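Local coordinates for methylocystis parvus OBBP MbnE (Methylocystis parvus OBBP, PDB 5ICQ), which probably binds methanobactin, a copper-chelating peptide, in the periplasm as the solute-binding component of its uptake machinery, at residues E447-D452 against R476-V481. Numbering follows the deposited sequence.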
loop_
_atom_site.group_PDB
_atom_site.type_symbol
_atom_site.label_atom_id
_atom_site.label_comp_id
_atom_site.label_asym_id
_atom_site.label_seq_id
_atom_site.Cartn_x
_atom_site.Cartn_y
_atom_site.Cartn_z
ATOM N N GLU A 447 -14.175 -21.000 -14.682
ATOM C CA GLU A 447 -12.971 -20.526 -15.345
ATOM C C GLU A 447 -12.211 -19.588 -14.419
ATOM O O GLU A 447 -12.818 -18.720 -13.782
ATOM C CB GLU A 447 -13.342 -19.798 -16.635
ATOM C CG GLU A 447 -12.183 -19.070 -17.290
ATOM C CD GLU A 447 -12.675 -18.085 -18.342
ATOM O OE1 GLU A 447 -12.724 -18.444 -19.529
ATOM O OE2 GLU A 447 -13.040 -16.960 -17.963
ATOM N N ILE A 448 -10.888 -19.752 -14.348
ATOM C CA ILE A 448 -10.010 -18.778 -13.693
ATOM C C ILE A 448 -9.373 -17.926 -14.775
ATOM O O ILE A 448 -8.603 -18.435 -15.598
ATOM C CB ILE A 448 -8.915 -19.454 -12.849
ATOM C CG1 ILE A 448 -9.522 -20.376 -11.786
ATOM C CG2 ILE A 448 -8.004 -18.376 -12.196
ATOM C CD1 ILE A 448 -8.460 -21.166 -10.994
ATOM N N MET A 449 -9.653 -16.627 -14.767
ATOM C CA MET A 449 -9.045 -15.725 -15.737
ATOM C C MET A 449 -7.706 -15.241 -15.193
ATOM O O MET A 449 -7.633 -14.773 -14.054
ATOM C CB MET A 449 -9.971 -14.539 -16.024
ATOM C CG MET A 449 -9.355 -13.490 -16.919
ATOM S SD MET A 449 -10.496 -12.109 -17.262
ATOM C CE MET A 449 -10.499 -11.230 -15.698
ATOM N N VAL A 450 -6.644 -15.355 -16.000
ATOM C CA VAL A 450 -5.314 -14.941 -15.568
ATOM C C VAL A 450 -4.696 -14.004 -16.602
ATOM O O VAL A 450 -5.090 -13.969 -17.767
ATOM C CB VAL A 450 -4.371 -16.140 -15.312
ATOM C CG1 VAL A 450 -4.892 -17.012 -14.165
ATOM C CG2 VAL A 450 -4.192 -16.973 -16.581
ATOM N N LYS A 451 -3.702 -13.234 -16.151
ATOM C CA LYS A 451 -3.099 -12.211 -16.996
ATOM C C LYS A 451 -1.648 -12.471 -17.374
ATOM O O LYS A 451 -1.151 -11.819 -18.296
ATOM C CB LYS A 451 -3.191 -10.836 -16.319
ATOM C CG LYS A 451 -2.260 -10.651 -15.134
ATOM C CD LYS A 451 -2.261 -9.183 -14.701
ATOM C CE LYS A 451 -1.353 -8.933 -13.514
ATOM N NZ LYS A 451 -1.252 -7.469 -13.231
ATOM N N ASP A 452 -0.954 -13.398 -16.713
ATOM C CA ASP A 452 0.431 -13.672 -17.091
ATOM C C ASP A 452 0.777 -15.116 -16.739
ATOM O O ASP A 452 -0.048 -15.853 -16.202
ATOM C CB ASP A 452 1.391 -12.666 -16.441
ATOM C CG ASP A 452 1.314 -12.650 -14.919
ATOM O OD1 ASP A 452 1.168 -13.717 -14.286
ATOM O OD2 ASP A 452 1.447 -11.552 -14.338
ATOM N N ARG A 476 -7.678 -19.662 -18.242
ATOM C CA ARG A 476 -7.544 -18.947 -19.510
ATOM C C ARG A 476 -6.736 -17.671 -19.335
ATOM O O ARG A 476 -7.136 -16.759 -18.597
ATOM C CB ARG A 476 -8.908 -18.644 -20.139
ATOM C CG ARG A 476 -9.712 -19.907 -20.475
ATOM C CD ARG A 476 -8.890 -20.990 -21.211
ATOM N NE ARG A 476 -9.644 -22.247 -21.362
ATOM C CZ ARG A 476 -9.150 -23.479 -21.233
ATOM N NH1 ARG A 476 -7.859 -23.679 -20.930
ATOM N NH2 ARG A 476 -9.959 -24.521 -21.385
ATOM N N LEU A 477 -5.608 -17.618 -20.033
ATOM C CA LEU A 477 -4.753 -16.442 -20.082
ATOM C C LEU A 477 -5.312 -15.486 -21.131
ATOM O O LEU A 477 -5.474 -15.872 -22.290
ATOM C CB LEU A 477 -3.333 -16.877 -20.445
ATOM C CG LEU A 477 -2.311 -15.802 -20.784
ATOM C CD1 LEU A 477 -1.997 -15.051 -19.538
ATOM C CD2 LEU A 477 -1.049 -16.436 -21.370
ATOM N N VAL A 478 -5.638 -14.260 -20.737
ATOM C CA VAL A 478 -6.242 -13.322 -21.679
ATOM C C VAL A 478 -5.326 -12.112 -21.818
ATOM O O VAL A 478 -4.572 -11.774 -20.900
ATOM C CB VAL A 478 -7.667 -12.909 -21.255
ATOM C CG1 VAL A 478 -8.544 -14.139 -21.067
ATOM C CG2 VAL A 478 -7.636 -12.121 -19.984
ATOM N N ASP A 479 -5.379 -11.469 -22.985
ATOM C CA ASP A 479 -4.484 -10.347 -23.229
ATOM C C ASP A 479 -4.866 -9.160 -22.350
ATOM O O ASP A 479 -5.949 -9.108 -21.766
ATOM C CB ASP A 479 -4.474 -9.956 -24.714
ATOM C CG ASP A 479 -5.822 -9.428 -25.220
ATOM O OD1 ASP A 479 -6.428 -8.535 -24.591
ATOM O OD2 ASP A 479 -6.266 -9.901 -26.285
ATOM N N GLU A 480 -3.947 -8.191 -22.288
ATOM C CA GLU A 480 -4.067 -7.055 -21.380
ATOM C C GLU A 480 -5.389 -6.311 -21.545
ATOM O O GLU A 480 -6.018 -5.922 -20.552
ATOM C CB GLU A 480 -2.894 -6.102 -21.618
ATOM C CG GLU A 480 -3.080 -4.697 -21.061
ATOM C CD GLU A 480 -2.011 -3.724 -21.555
ATOM O OE1 GLU A 480 -0.934 -3.638 -20.925
ATOM O OE2 GLU A 480 -2.246 -3.039 -22.574
ATOM N N VAL A 481 -5.811 -6.072 -22.786
ATOM C CA VAL A 481 -7.002 -5.260 -23.016
ATOM C C VAL A 481 -8.250 -5.996 -22.540
ATOM O O VAL A 481 -9.105 -5.423 -21.857
ATOM C CB VAL A 481 -7.108 -4.868 -24.500
ATOM C CG1 VAL A 481 -8.495 -4.349 -24.812
ATOM C CG2 VAL A 481 -6.060 -3.824 -24.845
HETATM O O HOH W 1 -2.666 -10.326 -20.126
#
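Two backbone hydrogen bonds tie Ile448 and Val450 to Arg476 of strand 472-477: Arg476 N donates to Ile448 O, and Val450 N to Arg476 O at 3.0 Å. One residue beyond that strand, Val478 N donates to Val450 O, which also receives a CA-H...O contact from Leu477 CA at 3.4 Å. Where the backbones diverge, one water donates to both Lys451 O and Val478 O. This parallel pairing, with helix 453-467 as the connection, forms a beta-alpha-beta crossover within the family 5 solute-binding fold. Asp452 is the N-cap of that helix, its OD1 accepting from Gln455 N; Asp479 OD1 likewise caps helix 480-489 at Gln482 N. Among the apolar contacts, the Met449 and Val478 side chains cross at about a right angle, CG 3.8 Å from CG2, and both touch Tyr483. On the other face, chi1 near 170° swings CG opposite the Leu477 backbone N, bringing CD1 within 3.4 Å of Asp452 N, while Leu477 CB meets Val450 CG2 at 4.0 Å. Glu447 OE1 lies 3.5 Å from the aliphatic Arg476 CG, whereas its OE2 makes a salt bridge with Arg486. An alanine in place of Glu447 would probably leave Arg486 without this carboxylate and uncover the Arg476 methylenes. Arg476 bends at chi2 (-47°), its NE 5.2 Å from Glu447 OE1, too far to pair.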